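Local coordinates for protein elafin (PDB 1FLE) that inhibits neutrophil and pancreatic elastases through its four-disulfide WAP domain and may thereby limit elastase-mediated tissue proteolysis in skin, at residues L20-C23 against N27-N30. Sequence-based numbering, arbitrary orientation.
Sequences LIRC and NPPN
In the protease-binding loop of elafin's WAP domain, R22 and C23, on strand 21-23, meet the ring of P28 in the loop that follows. P28 belongs to the irregular segment 27-30, with three residues between the two segments. The backbones stay well apart: the closest pair of CA atoms, those of C23 and P28, is separated by 7.9 Å. Every close approach is between side chains, and the contact is small, burying 106 Å² over both sides.

The R22 chain bends at its second and third torsions (chi3 77°), which carries the guanidinium out to the proline. CB of P28 lies in the guanidinium plane, at its edge, 3.7 Å from NH2 of R22, so the ring meets the rim of the flat group rather than its face. CZ of R22 is 3.9 Å from CG of P28, but NH2 clashes with that carbon in the model, which leaves the exact spacing of guanidinium and ring uncertain. NH1 of R22 also makes a weak hydrogen bond to O of M25, within the loop.

Both segments belong to the four-disulfide core family fold, where C23 is disulfide-bonded to C49. With chi1 at 62°, SG of C23 sits between its backbone N and carbonyl carbon, and it packs 3.9 Å from CB of P28; the P28 side chain also touches C49. Replacing R22 with an alanine is likely to leave the P28 ring without its guanidinium neighbour and M25 O without that weak bond.

The loop is also engaged by the other protein chain of the assembly: R22 and C23 pair with one of its strands in an antiparallel ladder, consistent with the substrate-like binding of canonical serine-protease inhibitors.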
ATOM      1  N   LEU B  20     -14.899  -7.550  -5.275  1.00 30.47           N
ATOM      2  CA  LEU B  20     -15.143  -6.738  -4.066  1.00 29.68           C
ATOM      3  C   LEU B  20     -13.934  -6.188  -3.351  1.00 28.02           C
ATOM      4  O   LEU B  20     -14.143  -5.760  -2.208  1.00 27.96           O
ATOM      5  CB  LEU B  20     -16.207  -7.351  -3.136  1.00 31.19           C
ATOM      6  CG  LEU B  20     -17.017  -6.236  -2.410  1.00 32.33           C
ATOM      7  CD1 LEU B  20     -18.511  -6.541  -2.544  1.00 31.59           C
ATOM      8  CD2 LEU B  20     -16.524  -6.149  -0.956  1.00 32.19           C
ATOM      9  N   ILE B  21     -12.773  -6.153  -3.938  1.00 27.15           N
ATOM     10  CA  ILE B  21     -11.596  -5.544  -3.300  1.00 25.96           C
ATOM     11  C   ILE B  21     -11.125  -4.418  -4.253  1.00 25.96           C
ATOM     12  O   ILE B  21     -11.261  -4.506  -5.498  1.00 25.41           O
ATOM     13  CB  ILE B  21     -10.508  -6.567  -2.947  1.00 25.80           C
ATOM     14  CG1 ILE B  21      -9.729  -6.964  -4.239  1.00 26.01           C
ATOM     15  CG2 ILE B  21     -11.028  -7.856  -2.241  1.00 25.87           C
ATOM     16  CD1 ILE B  21      -8.665  -8.053  -3.993  1.00 27.28           C
ATOM     17  N   ARG B  22     -10.577  -3.388  -3.635  1.00 24.94           N
ATOM     18  CA  ARG B  22     -10.067  -2.235  -4.370  1.00 24.86           C
ATOM     19  C   ARG B  22      -8.656  -1.913  -3.865  1.00 22.90           C
ATOM     20  O   ARG B  22      -8.465  -1.860  -2.648  1.00 22.16           O
ATOM     21  CB  ARG B  22     -10.946  -0.997  -4.235  1.00 29.35           C
ATOM     22  CG  ARG B  22     -11.855  -0.615  -5.394  1.00 34.89           C
ATOM     23  CD  ARG B  22     -11.673   0.872  -5.718  1.00 40.20           C
ATOM     24  NE  ARG B  22     -10.464   1.070  -6.455  1.00 45.08           N
ATOM     25  CZ  ARG B  22      -9.569   1.973  -6.805  1.00 46.41           C
ATOM     26  NH1 ARG B  22      -9.538   3.256  -6.476  1.00 46.36           N
ATOM     27  NH2 ARG B  22      -8.557   1.543  -7.630  1.00 48.42           N
ATOM     28  N   CYS B  23      -7.723  -1.727  -4.782  1.00 21.12           N
ATOM     29  CA  CYS B  23      -6.346  -1.345  -4.319  1.00 20.33           C
ATOM     30  C   CYS B  23      -6.555   0.024  -3.667  1.00 19.41           C
ATOM     31  O   CYS B  23      -7.495   0.770  -4.017  1.00 20.38           O
ATOM     32  CB  CYS B  23      -5.357  -1.372  -5.425  1.00 20.67           C
ATOM     33  SG  CYS B  23      -5.780  -0.151  -6.764  1.00 20.33           S
ATOM     34  N   ASN B  27      -6.963   6.495  -8.972  1.00 19.66           N
ATOM     35  CA  ASN B  27      -6.693   6.460 -10.416  1.00 20.98           C
ATOM     36  C   ASN B  27      -5.775   5.307 -10.830  1.00 22.34           C
ATOM     37  O   ASN B  27      -4.701   5.598 -11.386  1.00 21.40           O
ATOM     38  CB  ASN B  27      -5.990   7.791 -10.803  1.00 21.78           C
ATOM     39  CG  ASN B  27      -6.695   9.064 -10.382  1.00 22.92           C
ATOM     40  OD1 ASN B  27      -6.038  10.065  -9.965  1.00 24.26           O
ATOM     41  ND2 ASN B  27      -8.034   9.045 -10.468  1.00 22.05           N
ATOM     42  N   PRO B  28      -6.155   4.079 -10.546  1.00 24.38           N
ATOM     43  CA  PRO B  28      -5.303   2.938 -10.931  1.00 26.31           C
ATOM     44  C   PRO B  28      -5.304   2.863 -12.465  1.00 28.24           C
ATOM     45  O   PRO B  28      -6.305   3.273 -13.121  1.00 28.45           O
ATOM     46  CB  PRO B  28      -5.917   1.737 -10.226  1.00 25.94           C
ATOM     47  CG  PRO B  28      -7.352   2.120 -10.002  1.00 25.93           C
ATOM     48  CD  PRO B  28      -7.382   3.641  -9.883  1.00 25.06           C
ATOM     49  N   PRO B  29      -4.202   2.352 -13.004  1.00 29.79           N
ATOM     50  CA  PRO B  29      -3.997   2.174 -14.441  1.00 30.82           C
ATOM     51  C   PRO B  29      -4.959   1.180 -15.075  1.00 31.68           C
ATOM     52  O   PRO B  29      -5.202   0.079 -14.550  1.00 31.49           O
ATOM     53  CB  PRO B  29      -2.528   1.785 -14.584  1.00 30.85           C
ATOM     54  CG  PRO B  29      -2.259   1.072 -13.286  1.00 31.28           C
ATOM     55  CD  PRO B  29      -3.025   1.872 -12.221  1.00 30.36           C
ATOM     56  N   ASN B  30      -5.506   1.626 -16.210  1.00 32.55           N
ATOM     57  CA  ASN B  30      -6.489   0.812 -16.977  1.00 33.91           C
ATOM     58  C   ASN B  30      -5.759   0.010 -18.060  1.00 33.72           C
ATOM     59  O   ASN B  30      -4.826   0.466 -18.736  1.00 33.16           O
ATOM     60  CB  ASN B  30      -7.643   1.662 -17.442  1.00 36.65           C
ATOM     61  CG  ASN B  30      -8.561   2.140 -16.333  1.00 39.05           C
ATOM     62  OD1 ASN B  30      -9.622   1.523 -16.098  1.00 40.73           O
ATOM     63  ND2 ASN B  30      -8.221   3.215 -15.622  1.00 40.42           N
TER